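PDB 3LXQ: uncharacterized protein VP1736 from Vibrio parahaemolyticus, which is of unknown function but contains a sulfatase-family domain of the alkaline phosphatase clan, in which helices pack against a central, mostly parallel beta sheet. Local coordinates for residues Asp297-Val302 with Pro348-Leu353; Glu138-Gly143 with Phe242-Thr247; Trp121-Met126 with Arg365-Pro370; Asp167-Gln172 with Ile354-Lys359. All coordinates share one frame; numbering follows the deposited sequence.

How the contacts relate
Contacts 1, 2 and 3 all reach the mixed central sheet: contact 1 through strand 298-304, contact 2 through strand 241-246 and contact 3 through strand 121-127. Strand 87-93 lies between the first two of these. Along the chain, contact 3 forms the outermost loop and encloses the others, contact 1 is nested inside the loop closed by contact 4, and contacts 2 and 4 alternate their segments. The centres of contacts 1 and 2 are 12 Å apart, those of contacts 3 and 4 about 20 Å. Helix 346-353 links contact 1 to contact 3 through Ser-352 OG and Asp-366 OD2, and runs directly into contact 4. Thus residues distant in sequence share one continuous core.

Contact 1: Asp297-Val302 with Pro348-Leu353; sequences DTIFIV and PTLLSL
Leu-350 meets both Ile-299 and Ile-301, and these two pairs make up most of the packing between strand 298-302 and helix 348-353. The closest approach is from Ile-301 CG2 to Leu-350 CD1, 3.9 Å. The two side chains meet at about a right angle, and Ile-301 CD1 lies 4.0 Å from each of Leu-350 CD1 and CD2, so the isoleucine end reaches both branches of the leucine fork. Leu-350 CD2 is shared: Ile-299 CG2 also comes to 4.1 Å from it, from a direction roughly square to that of Ile-301 CB. That methyl is delivered by the torsion of Ile-299: with chi1 at -63°, CG2 stands anti to the backbone N while CG1 lies beside it. CG1 serves the next turn of the helix, reaching 4.4 Å from Leu-353 CB. All of these contacts are apolar.

Alternation of the strand sets the pattern. Ile-299 and Ile-301 both point at the helix, whereas Phe-300 points away, with Thr-298 CG2 3.6 Å above one face of its ring. The helix offers positions three apart, Leu-350 and Leu-353, which matches an axis running nearly antiparallel to the strand (161°) at 9.8 Å. Further out, Thr-349 OG1 is tied to Asp-345 O in the preceding turn and to Leu-367 N, which joins this flank of the helix to the 365-370 loop.

Strand 298-304 lies inside the sheet between parallel strand 87-93 and antiparallel strand 322-328. From the latter, Ile-327 touches Ile-299, Ile-301 and Leu-353, while helix 165-171 packs on Leu-351 of helix 346-353.

Contact 2: Glu138-Gly143 with Phe242-Thr247; sequences EAVTTG and FSLVFT
Leu-244 crosses from strand 242-246 to the end of helix 138-141, where Thr-141 and Val-140 receive it. Its CB points toward the helix, and CG, set anti to the backbone N (chi1 171°), carries the fork onward. From there CD2 meets Thr-141 CG2 at 3.8 Å, the closest approach between the segments, with the two side chains at about a right angle. CD1 goes to the neighbouring residue, lying 4.5 Å from Val-140 CG2.

Thr-141 OG1 bonds to Ile-137 O in the preceding turn, while CG2, anti to the carbonyl carbon, faces the leucine. Just beyond, several donors converge on one carbonyl oxygen at the helix end. Glu-138 O takes three donors, Thr-142 N at 2.9 Å, Gly-143 N at 3.2 Å and Thr-142 OG1 at 2.6 Å, the hydroxyl approaching 38° out of the carbonyl plane. Gly-143 then turns the chain with a positive phi of 77°.

Strand 241-246 runs between parallel strands 87-93 and 175-180, whose Ile-90 and Phe-178 also touch Leu-244. Helix 133-141 therefore packs on one side of this part of the sheet, and helix 220-234 touches Ser-243 and Val-245 on the other.

Contact 3: Trp121-Met126 with Arg365-Pro370; sequences WQFTQM and RDLTKP
Trp-121 and Phe-123 of strand 121-127 meet Leu-367 and Thr-368, which sit in a type I beta turn running from Asp-366 to Lys-369 and begun by an Asx turn at Asp-366.

The contact of the indole is edgewise. Its benzo rim abuts the backbone of the turn close to the ring plane, with Trp-121 CZ2 3.4 Å from Leu-367 O and Trp-121 CH2 3.8 Å from Thr-368 N. With CG anti to the backbone N (chi1 -172°), the ring reaches across to the turn, and its NE1 bonds to Asp-337 OD2, which probably limits rotation of the indole.

Apolar contacts flank this edge. Thr-368 CG2 lies 4.0 Å from Trp-121 CZ3, the two side chains at about a right angle, and Leu-367 CD1 lies 4.2 Å from Phe-123 CE2, obliquely to that ring. The two aromatics support each other, since Phe-123 CZ sits 3.4 Å above one face of the indole, offset toward its rim.

Polar bonds hold the turn itself. Lys-369 N bonds back to Asp-366 O, and Leu-367 O is met by Arg-339 NH2. In the Asx turn, Thr-368 N donates to Asp-366 OD1 at 3.0 Å, on the anti side and 33° out of the carboxylate plane.

Contact 4: Asp167-Gln172 with Ile354-Lys359; sequences DLLKEQ and IGVDAK
Leu-169 reaches from helix 167-171 into an apolar corner made by Ile-354 and Val-356, and one methyl, CD2, does the touching. Toward Ile-354 the approach is tip to tip: Leu-169 CD2 and Ile-354 CD1 are 4.0 Å apart. Toward Val-356 it is slanting, with Leu-169 CD2 3.7 Å from Val-356 CG2 and 4.2 Å from Val-356 CG1, so the leucine methyl lies against both valine branches.

The torsions explain this convergence. Ile-354 holds CG1 between its backbone N and carbonyl carbon (chi1 65°), a tight setting that aims the long branch at the leucine, whereas Val-356 turns CG2 anti to its own carbonyl carbon. Between them Gly-355 ends helix 346-353 in a Schellman motif. Its positive phi of 86° turns the chain out of the helix, and Val-356 N bonds back to Leu-351 O, an arrangement consistent with Ile-354 and Val-356 both reaching the same leucine.

At the outer margin Gln-172 CG comes to 4.5 Å from Val-356 CG1. Tyr-174 touches both Leu-169 and Ile-354, and Leu-351 packs on Leu-168 and Ala-358.

Every direct contact here is carbon on carbon, so helix and turn are held by fit and the burial of methyl groups. Polar bonds lie elsewhere: within the helix for 167-172, and for 354-359 to residues outside it, as with Val-356 N to Leu-351 O and Asp-357 OD2 to Ala-79 N.

Contact 1: Asp297-Val302 with Pro348-Leu353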
loop_
_atom_site.group_PDB
_atom_site.type_symbol
_atom_site.label_atom_id
_atom_site.label_comp_id
_atom_site.label_asym_id
_atom_site.label_seq_id
_atom_site.Cartn_x
_atom_site.Cartn_y
_atom_site.Cartn_z
ATOM N N ASP A 297 -17.637 -8.821 10.677
ATOM C CA ASP A 297 -16.647 -8.412 11.657
ATOM C C ASP A 297 -15.335 -7.902 11.037
ATOM O O ASP A 297 -14.344 -7.724 11.753
ATOM C CB ASP A 297 -16.378 -9.604 12.582
ATOM C CG ASP A 297 -15.728 -9.208 13.900
ATOM O OD1 ASP A 297 -15.337 -10.136 14.646
ATOM O OD2 ASP A 297 -15.616 -7.998 14.202
ATOM N N THR A 298 -15.332 -7.637 9.726
ATOM C CA THR A 298 -14.070 -7.419 9.008
ATOM C C THR A 298 -14.060 -6.252 8.031
ATOM O O THR A 298 -15.059 -5.988 7.347
ATOM C CB THR A 298 -13.658 -8.697 8.243
ATOM O OG1 THR A 298 -13.716 -9.821 9.127
ATOM C CG2 THR A 298 -12.232 -8.564 7.673
ATOM N N ILE A 299 -12.911 -5.567 7.975
ATOM C CA ILE A 299 -12.627 -4.556 6.973
ATOM C C ILE A 299 -11.629 -5.134 5.973
ATOM O O ILE A 299 -10.602 -5.703 6.362
ATOM C CB ILE A 299 -12.028 -3.258 7.601
ATOM C CG1 ILE A 299 -13.019 -2.589 8.565
ATOM C CG2 ILE A 299 -11.540 -2.279 6.511
ATOM C CD1 ILE A 299 -14.291 -2.047 7.929
ATOM N N PHE A 300 -11.949 -4.978 4.687
ATOM C CA PHE A 300 -11.122 -5.460 3.596
ATOM C C PHE A 300 -10.594 -4.272 2.812
ATOM O O PHE A 300 -11.305 -3.279 2.627
ATOM C CB PHE A 300 -11.936 -6.362 2.662
ATOM C CG PHE A 300 -12.521 -7.578 3.337
ATOM C CD1 PHE A 300 -13.745 -7.504 4.004
ATOM C CD2 PHE A 300 -11.862 -8.800 3.291
ATOM C CE1 PHE A 300 -14.296 -8.626 4.627
ATOM C CE2 PHE A 300 -12.406 -9.944 3.921
ATOM C CZ PHE A 300 -13.620 -9.849 4.584
ATOM N N ILE A 301 -9.343 -4.364 2.365
ATOM C CA ILE A 301 -8.817 -3.380 1.437
ATOM C C ILE A 301 -8.264 -4.079 0.191
ATOM O O ILE A 301 -7.503 -5.006 0.295
ATOM C CB ILE A 301 -7.821 -2.353 2.117
ATOM C CG1 ILE A 301 -7.385 -1.271 1.133
ATOM C CG2 ILE A 301 -6.593 -3.038 2.738
ATOM C CD1 ILE A 301 -6.658 -0.121 1.806
ATOM N N VAL A 302 -8.706 -3.655 -0.981
ATOM C CA VAL A 302 -8.118 -4.131 -2.233
ATOM C C VAL A 302 -7.209 -3.006 -2.692
ATOM O O VAL A 302 -7.680 -1.920 -3.009
ATOM C CB VAL A 302 -9.161 -4.385 -3.340
ATOM C CG1 VAL A 302 -8.469 -4.851 -4.633
ATOM C CG2 VAL A 302 -10.231 -5.392 -2.894
ATOM N N PRO A 348 -2.742 4.012 8.688
ATOM C CA PRO A 348 -3.459 4.876 9.661
ATOM C C PRO A 348 -4.977 4.918 9.449
ATOM O O PRO A 348 -5.745 4.914 10.422
ATOM C CB PRO A 348 -2.845 6.280 9.446
ATOM C CG PRO A 348 -1.777 6.124 8.385
ATOM C CD PRO A 348 -1.564 4.686 8.109
ATOM N N THR A 349 -5.407 4.951 8.188
ATOM C CA THR A 349 -6.836 4.883 7.867
ATOM C C THR A 349 -7.494 3.581 8.350
ATOM O O THR A 349 -8.577 3.609 8.963
ATOM C CB THR A 349 -7.084 5.078 6.358
ATOM O OG1 THR A 349 -6.502 6.320 5.928
ATOM C CG2 THR A 349 -8.577 5.063 6.028
ATOM N N LEU A 350 -6.835 2.453 8.097
ATOM C CA LEU A 350 -7.400 1.141 8.416
ATOM C C LEU A 350 -7.491 0.894 9.921
ATOM O O LEU A 350 -8.517 0.385 10.404
ATOM C CB LEU A 350 -6.612 0.024 7.717
ATOM C CG LEU A 350 -6.634 0.046 6.177
ATOM C CD1 LEU A 350 -5.448 -0.714 5.597
ATOM C CD2 LEU A 350 -7.953 -0.474 5.614
ATOM N N LEU A 351 -6.443 1.266 10.661
ATOM C CA LEU A 351 -6.471 1.175 12.130
ATOM C C LEU A 351 -7.647 1.951 12.716
ATOM O O LEU A 351 -8.292 1.516 13.684
ATOM C CB LEU A 351 -5.175 1.702 12.748
ATOM C CG LEU A 351 -3.890 0.886 12.617
ATOM C CD1 LEU A 351 -2.808 1.567 13.427
ATOM C CD2 LEU A 351 -4.063 -0.580 13.057
ATOM N N SER A 352 -7.913 3.104 12.118
ATOM C CA SER A 352 -8.979 3.974 12.563
ATOM C C SER A 352 -10.318 3.315 12.290
ATOM O O SER A 352 -11.231 3.399 13.119
ATOM C CB SER A 352 -8.872 5.336 11.866
ATOM O OG SER A 352 -9.693 6.319 12.484
ATOM N N LEU A 353 -10.430 2.647 11.140
ATOM C CA LEU A 353 -11.670 1.951 10.761
ATOM C C LEU A 353 -11.965 0.711 11.598
ATOM O O LEU A 353 -13.135 0.353 11.808
ATOM C CB LEU A 353 -11.655 1.576 9.278
ATOM C CG LEU A 353 -11.970 2.706 8.298
ATOM C CD1 LEU A 353 -11.516 2.358 6.884
ATOM C CD2 LEU A 353 -13.461 3.038 8.339
#

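Contact 2: Glu138-Gly143 with Phe242-Thr247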
loop_
_atom_site.group_PDB
_atom_site.type_symbol
_atom_site.label_atom_id
_atom_site.label_comp_id
_atom_site.label_asym_id
_atom_site.label_seq_id
_atom_site.Cartn_x
_atom_site.Cartn_y
_atom_site.Cartn_z
ATOM N N GLU A 138 6.089 -2.464 2.241
ATOM C CA GLU A 138 6.545 -1.397 3.150
ATOM C C GLU A 138 5.419 -0.418 3.486
ATOM O O GLU A 138 5.125 -0.166 4.663
ATOM C CB GLU A 138 7.702 -0.654 2.496
ATOM C CG GLU A 138 8.111 0.675 3.111
ATOM C CD GLU A 138 9.327 1.248 2.390
ATOM O OE1 GLU A 138 9.162 1.677 1.228
ATOM O OE2 GLU A 138 10.449 1.239 2.961
ATOM N N ALA A 139 4.774 0.101 2.441
ATOM C CA ALA A 139 3.746 1.120 2.592
ATOM C C ALA A 139 2.538 0.658 3.372
ATOM O O ALA A 139 2.003 1.428 4.154
ATOM C CB ALA A 139 3.300 1.643 1.241
ATOM N N VAL A 140 2.073 -0.572 3.149
ATOM C CA VAL A 140 0.820 -0.994 3.807
ATOM C C VAL A 140 1.044 -1.703 5.127
ATOM O O VAL A 140 0.102 -1.875 5.907
ATOM C CB VAL A 140 -0.086 -1.853 2.879
ATOM C CG1 VAL A 140 -0.409 -1.075 1.610
ATOM C CG2 VAL A 140 0.571 -3.215 2.545
ATOM N N THR A 141 2.274 -2.106 5.414
ATOM C CA THR A 141 2.509 -2.759 6.714
ATOM C C THR A 141 3.171 -1.831 7.726
ATOM O O THR A 141 3.054 -2.045 8.936
ATOM C CB THR A 141 3.344 -4.046 6.601
ATOM O OG1 THR A 141 4.637 -3.737 6.078
ATOM C CG2 THR A 141 2.649 -5.047 5.714
ATOM N N THR A 142 3.879 -0.823 7.224
ATOM C CA THR A 142 4.653 0.100 8.071
ATOM C C THR A 142 4.295 1.581 7.878
ATOM O O THR A 142 4.505 2.383 8.784
ATOM C CB THR A 142 6.172 0.003 7.834
ATOM O OG1 THR A 142 6.521 0.738 6.651
ATOM C CG2 THR A 142 6.637 -1.420 7.703
ATOM N N GLY A 143 3.817 1.950 6.690
ATOM C CA GLY A 143 3.442 3.344 6.433
ATOM C C GLY A 143 4.646 4.224 6.201
ATOM O O GLY A 143 4.509 5.443 6.086
ATOM N N PHE A 242 -5.326 -9.967 11.877
ATOM C CA PHE A 242 -4.843 -9.098 10.805
ATOM C C PHE A 242 -4.145 -9.967 9.767
ATOM O O PHE A 242 -3.163 -10.647 10.071
ATOM C CB PHE A 242 -3.882 -8.020 11.340
ATOM C CG PHE A 242 -3.017 -7.385 10.266
ATOM C CD1 PHE A 242 -3.595 -6.752 9.165
ATOM C CD2 PHE A 242 -1.630 -7.415 10.366
ATOM C CE1 PHE A 242 -2.799 -6.163 8.168
ATOM C CE2 PHE A 242 -0.823 -6.830 9.382
ATOM C CZ PHE A 242 -1.413 -6.207 8.276
ATOM N N SER A 243 -4.659 -9.928 8.540
ATOM C CA SER A 243 -4.143 -10.748 7.464
ATOM C C SER A 243 -3.689 -9.942 6.250
ATOM O O SER A 243 -4.457 -9.170 5.674
ATOM C CB SER A 243 -5.203 -11.772 7.058
ATOM O OG SER A 243 -4.718 -12.637 6.041
ATOM N N LEU A 244 -2.430 -10.143 5.862
ATOM C CA LEU A 244 -1.908 -9.635 4.591
ATOM C C LEU A 244 -1.875 -10.777 3.576
ATOM O O LEU A 244 -1.199 -11.765 3.791
ATOM C CB LEU A 244 -0.507 -9.012 4.771
ATOM C CG LEU A 244 0.247 -8.627 3.489
ATOM C CD1 LEU A 244 -0.498 -7.570 2.689
ATOM C CD2 LEU A 244 1.663 -8.173 3.775
ATOM N N VAL A 245 -2.610 -10.612 2.477
ATOM C CA VAL A 245 -2.748 -11.609 1.424
ATOM C C VAL A 245 -2.218 -10.983 0.147
ATOM O O VAL A 245 -2.681 -9.918 -0.252
ATOM C CB VAL A 245 -4.225 -11.981 1.187
ATOM C CG1 VAL A 245 -4.341 -12.997 0.072
ATOM C CG2 VAL A 245 -4.909 -12.491 2.480
ATOM N N PHE A 246 -1.259 -11.641 -0.501
ATOM C CA PHE A 246 -0.525 -11.037 -1.614
ATOM C C PHE A 246 -0.599 -11.917 -2.848
ATOM O O PHE A 246 -0.152 -13.058 -2.815
ATOM C CB PHE A 246 0.927 -10.795 -1.179
ATOM C CG PHE A 246 1.764 -9.990 -2.162
ATOM C CD1 PHE A 246 1.183 -9.078 -3.042
ATOM C CD2 PHE A 246 3.152 -10.132 -2.170
ATOM C CE1 PHE A 246 1.968 -8.324 -3.935
ATOM C CE2 PHE A 246 3.958 -9.380 -3.058
ATOM C CZ PHE A 246 3.358 -8.475 -3.935
ATOM N N THR A 247 -1.164 -11.386 -3.930
ATOM C CA THR A 247 -1.300 -12.143 -5.187
ATOM C C THR A 247 0.052 -12.392 -5.860
ATOM O O THR A 247 1.016 -11.671 -5.589
ATOM C CB THR A 247 -2.291 -11.479 -6.205
ATOM O OG1 THR A 247 -1.774 -10.222 -6.677
ATOM C CG2 THR A 247 -3.675 -11.289 -5.577
#

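Contact 3: Trp121-Met126 with Arg365-Pro370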
loop_
_atom_site.group_PDB
_atom_site.type_symbol
_atom_site.label_atom_id
_atom_site.label_comp_id
_atom_site.label_asym_id
_atom_site.label_seq_id
_atom_site.Cartn_x
_atom_site.Cartn_y
_atom_site.Cartn_z
ATOM N N TRP A 121 -15.771 2.183 -0.411
ATOM C CA TRP A 121 -14.932 3.378 -0.375
ATOM C C TRP A 121 -13.801 3.254 -1.415
ATOM O O TRP A 121 -12.794 2.577 -1.193
ATOM C CB TRP A 121 -14.414 3.569 1.051
ATOM C CG TRP A 121 -13.664 4.860 1.340
ATOM C CD1 TRP A 121 -13.434 5.907 0.487
ATOM C CD2 TRP A 121 -13.087 5.237 2.596
ATOM N NE1 TRP A 121 -12.734 6.898 1.131
ATOM C CE2 TRP A 121 -12.512 6.514 2.426
ATOM C CE3 TRP A 121 -12.991 4.613 3.843
ATOM C CZ2 TRP A 121 -11.840 7.170 3.449
ATOM C CZ3 TRP A 121 -12.335 5.277 4.868
ATOM C CH2 TRP A 121 -11.763 6.540 4.662
ATOM N N GLN A 122 -14.012 3.900 -2.554
ATOM C CA GLN A 122 -13.151 3.800 -3.729
ATOM C C GLN A 122 -12.274 5.031 -3.754
ATOM O O GLN A 122 -12.772 6.147 -3.567
ATOM C CB GLN A 122 -14.026 3.726 -4.988
ATOM C CG GLN A 122 -13.387 4.194 -6.290
ATOM C CD GLN A 122 -14.391 4.302 -7.437
ATOM O OE1 GLN A 122 -15.573 3.981 -7.279
ATOM N NE2 GLN A 122 -13.924 4.754 -8.600
ATOM N N PHE A 123 -10.967 4.845 -3.946
ATOM C CA PHE A 123 -10.048 5.993 -4.000
ATOM C C PHE A 123 -9.628 6.195 -5.441
ATOM O O PHE A 123 -9.025 5.303 -6.034
ATOM C CB PHE A 123 -8.809 5.750 -3.127
ATOM C CG PHE A 123 -9.099 5.620 -1.653
ATOM C CD1 PHE A 123 -9.545 4.415 -1.122
ATOM C CD2 PHE A 123 -8.900 6.690 -0.801
ATOM C CE1 PHE A 123 -9.792 4.291 0.253
ATOM C CE2 PHE A 123 -9.152 6.580 0.574
ATOM C CZ PHE A 123 -9.592 5.383 1.098
ATOM N N THR A 124 -9.946 7.349 -6.014
ATOM C CA THR A 124 -9.713 7.560 -7.449
ATOM C C THR A 124 -8.411 8.286 -7.699
ATOM O O THR A 124 -7.982 8.420 -8.849
ATOM C CB THR A 124 -10.860 8.334 -8.138
ATOM O OG1 THR A 124 -10.868 9.696 -7.678
ATOM C CG2 THR A 124 -12.203 7.675 -7.854
ATOM N N GLN A 125 -7.783 8.744 -6.622
ATOM C CA GLN A 125 -6.498 9.432 -6.702
ATOM C C GLN A 125 -5.463 8.857 -5.729
ATOM O O GLN A 125 -4.765 9.608 -5.063
ATOM C CB GLN A 125 -6.666 10.941 -6.451
ATOM C CG GLN A 125 -7.328 11.680 -7.601
ATOM C CD GLN A 125 -6.524 11.612 -8.889
ATOM O OE1 GLN A 125 -7.084 11.475 -9.977
ATOM N NE2 GLN A 125 -5.207 11.728 -8.773
HETATM N N MSE A 126 -5.380 7.529 -5.693
HETATM C CA MSE A 126 -4.436 6.775 -4.885
HETATM C C MSE A 126 -3.127 6.518 -5.630
HETATM O O MSE A 126 -3.131 6.085 -6.781
HETATM C CB MSE A 126 -5.052 5.428 -4.493
HETATM C CG MSE A 126 -4.170 4.577 -3.591
HETATM SE SE MSE A 126 -3.774 5.379 -1.857
HETATM C CE MSE A 126 -5.600 5.759 -1.289
ATOM N N ARG A 365 -1.892 9.723 6.598
ATOM C CA ARG A 365 -3.126 10.372 7.035
ATOM C C ARG A 365 -4.198 9.339 7.382
ATOM O O ARG A 365 -4.310 8.298 6.726
ATOM C CB ARG A 365 -3.655 11.285 5.932
ATOM C CG ARG A 365 -2.921 12.610 5.769
ATOM C CD ARG A 365 -1.556 12.491 5.067
ATOM N NE ARG A 365 -0.971 13.821 4.868
ATOM C CZ ARG A 365 -1.270 14.629 3.847
ATOM N NH1 ARG A 365 -2.116 14.232 2.899
ATOM N NH2 ARG A 365 -0.711 15.843 3.765
ATOM N N ASP A 366 -4.955 9.631 8.432
ATOM C CA ASP A 366 -6.167 8.886 8.756
ATOM C C ASP A 366 -7.249 9.531 7.924
ATOM O O ASP A 366 -7.737 10.623 8.235
ATOM C CB ASP A 366 -6.478 9.000 10.245
ATOM C CG ASP A 366 -7.811 8.345 10.642
ATOM O OD1 ASP A 366 -8.586 7.897 9.765
ATOM O OD2 ASP A 366 -8.090 8.287 11.864
ATOM N N LEU A 367 -7.626 8.864 6.851
ATOM C CA LEU A 367 -8.505 9.498 5.870
ATOM C C LEU A 367 -9.986 9.327 6.205
ATOM O O LEU A 367 -10.849 9.740 5.429
ATOM C CB LEU A 367 -8.174 9.021 4.455
ATOM C CG LEU A 367 -6.786 9.468 3.974
ATOM C CD1 LEU A 367 -6.309 8.656 2.779
ATOM C CD2 LEU A 367 -6.727 10.979 3.698
ATOM N N THR A 368 -10.268 8.734 7.365
ATOM C CA THR A 368 -11.625 8.720 7.896
ATOM C C THR A 368 -11.969 10.118 8.413
ATOM O O THR A 368 -13.132 10.425 8.671
ATOM C CB THR A 368 -11.823 7.711 9.057
ATOM O OG1 THR A 368 -11.021 8.099 10.177
ATOM C CG2 THR A 368 -11.497 6.276 8.630
ATOM N N LYS A 369 -10.938 10.951 8.546
ATOM C CA LYS A 369 -11.062 12.302 9.058
ATOM C C LYS A 369 -10.816 13.309 7.941
ATOM O O LYS A 369 -10.178 12.965 6.934
ATOM C CB LYS A 369 -10.087 12.516 10.224
ATOM C CG LYS A 369 -10.410 11.604 11.411
ATOM C CD LYS A 369 -9.358 11.659 12.493
ATOM C CE LYS A 369 -9.863 10.910 13.716
ATOM N NZ LYS A 369 -8.757 10.535 14.622
ATOM N N PRO A 370 -11.312 14.556 8.123
ATOM C CA PRO A 370 -11.207 15.592 7.100
ATOM C C PRO A 370 -9.778 15.896 6.723
ATOM O O PRO A 370 -8.869 15.808 7.542
ATOM C CB PRO A 370 -11.837 16.825 7.775
ATOM C CG PRO A 370 -12.764 16.268 8.784
ATOM C CD PRO A 370 -12.039 15.055 9.312
#

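Contact 4: Asp167-Gln172 with Ile354-Lys359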
loop_
_atom_site.group_PDB
_atom_site.type_symbol
_atom_site.label_atom_id
_atom_site.label_comp_id
_atom_site.label_asym_id
_atom_site.label_seq_id
_atom_site.Cartn_x
_atom_site.Cartn_y
_atom_site.Cartn_z
ATOM N N ASP A 167 3.009 -5.810 14.367
ATOM C CA ASP A 167 3.371 -5.976 15.770
ATOM C C ASP A 167 2.546 -5.080 16.693
ATOM O O ASP A 167 2.346 -5.436 17.870
ATOM C CB ASP A 167 4.883 -5.888 16.018
ATOM C CG ASP A 167 5.375 -4.484 16.175
ATOM O OD1 ASP A 167 5.281 -3.944 17.299
ATOM O OD2 ASP A 167 5.890 -3.937 15.183
ATOM N N LEU A 168 2.023 -3.976 16.167
ATOM C CA LEU A 168 1.112 -3.125 16.944
ATOM C C LEU A 168 -0.144 -3.925 17.264
ATOM O O LEU A 168 -0.522 -4.041 18.427
ATOM C CB LEU A 168 0.770 -1.815 16.206
ATOM C CG LEU A 168 -0.221 -0.815 16.849
ATOM C CD1 LEU A 168 0.225 -0.348 18.243
ATOM C CD2 LEU A 168 -0.485 0.387 15.963
ATOM N N LEU A 169 -0.753 -4.509 16.235
ATOM C CA LEU A 169 -1.956 -5.315 16.409
ATOM C C LEU A 169 -1.705 -6.560 17.265
ATOM O O LEU A 169 -2.547 -6.913 18.090
ATOM C CB LEU A 169 -2.609 -5.646 15.055
ATOM C CG LEU A 169 -3.215 -4.422 14.341
ATOM C CD1 LEU A 169 -3.607 -4.709 12.894
ATOM C CD2 LEU A 169 -4.403 -3.825 15.118
ATOM N N LYS A 170 -0.539 -7.185 17.092
ATOM C CA LYS A 170 -0.119 -8.330 17.913
ATOM C C LYS A 170 -0.037 -7.943 19.382
ATOM O O LYS A 170 -0.668 -8.573 20.239
ATOM C CB LYS A 170 1.230 -8.883 17.435
ATOM N N GLU A 171 0.726 -6.890 19.667
ATOM C CA GLU A 171 0.805 -6.323 21.012
ATOM C C GLU A 171 -0.593 -5.993 21.579
ATOM O O GLU A 171 -0.829 -6.124 22.781
ATOM C CB GLU A 171 1.726 -5.095 21.008
ATOM C CG GLU A 171 1.875 -4.394 22.357
ATOM C CD GLU A 171 3.306 -3.954 22.656
ATOM O OE1 GLU A 171 3.873 -4.408 23.675
ATOM O OE2 GLU A 171 3.869 -3.155 21.881
ATOM N N GLN A 172 -1.511 -5.604 20.695
ATOM C CA GLN A 172 -2.898 -5.293 21.058
ATOM C C GLN A 172 -3.829 -6.515 21.133
ATOM O O GLN A 172 -5.039 -6.357 21.286
ATOM C CB GLN A 172 -3.483 -4.260 20.078
ATOM C CG GLN A 172 -3.083 -2.818 20.362
ATOM C CD GLN A 172 -3.460 -2.396 21.766
ATOM O OE1 GLN A 172 -2.596 -2.245 22.633
ATOM N NE2 GLN A 172 -4.757 -2.224 22.009
ATOM N N ILE A 354 -10.911 0.047 12.068
ATOM C CA ILE A 354 -11.089 -1.211 12.814
ATOM C C ILE A 354 -11.223 -1.005 14.328
ATOM O O ILE A 354 -11.378 -1.972 15.083
ATOM C CB ILE A 354 -9.996 -2.272 12.484
ATOM C CG1 ILE A 354 -8.604 -1.812 12.930
ATOM C CG2 ILE A 354 -10.039 -2.645 10.997
ATOM C CD1 ILE A 354 -7.542 -2.906 12.881
ATOM N N GLY A 355 -11.142 0.250 14.752
ATOM C CA GLY A 355 -11.294 0.602 16.162
ATOM C C GLY A 355 -10.036 0.518 17.006
ATOM O O GLY A 355 -10.117 0.338 18.214
ATOM N N VAL A 356 -8.868 0.650 16.381
ATOM C CA VAL A 356 -7.608 0.608 17.136
ATOM C C VAL A 356 -6.963 1.983 17.236
ATOM O O VAL A 356 -6.566 2.562 16.211
ATOM C CB VAL A 356 -6.597 -0.421 16.547
ATOM C CG1 VAL A 356 -5.260 -0.363 17.291
ATOM C CG2 VAL A 356 -7.167 -1.829 16.634
ATOM N N ASP A 357 -6.857 2.496 18.464
ATOM C CA ASP A 357 -6.144 3.760 18.727
ATOM C C ASP A 357 -4.663 3.571 18.395
ATOM O O ASP A 357 -4.072 2.554 18.760
ATOM C CB ASP A 357 -6.280 4.189 20.194
ATOM C CG ASP A 357 -7.667 4.726 20.543
ATOM O OD1 ASP A 357 -7.919 4.937 21.750
ATOM O OD2 ASP A 357 -8.503 4.940 19.636
ATOM N N ALA A 358 -4.078 4.566 17.732
ATOM C CA ALA A 358 -2.755 4.449 17.142
ATOM C C ALA A 358 -1.764 5.495 17.628
ATOM O O ALA A 358 -1.764 6.633 17.146
ATOM C CB ALA A 358 -2.864 4.495 15.602
ATOM N N LYS A 359 -0.912 5.101 18.567
ATOM C CA LYS A 359 0.235 5.907 18.973
ATOM C C LYS A 359 1.440 5.378 18.199
ATOM O O LYS A 359 2.060 4.399 18.605
ATOM C CB LYS A 359 0.477 5.807 20.493
ATOM C CG LYS A 359 1.688 6.613 20.976
ATOM C CD LYS A 359 1.761 6.707 22.491
ATOM C CE LYS A 359 2.735 7.793 22.942
ATOM N NZ LYS A 359 2.727 7.894 24.440
#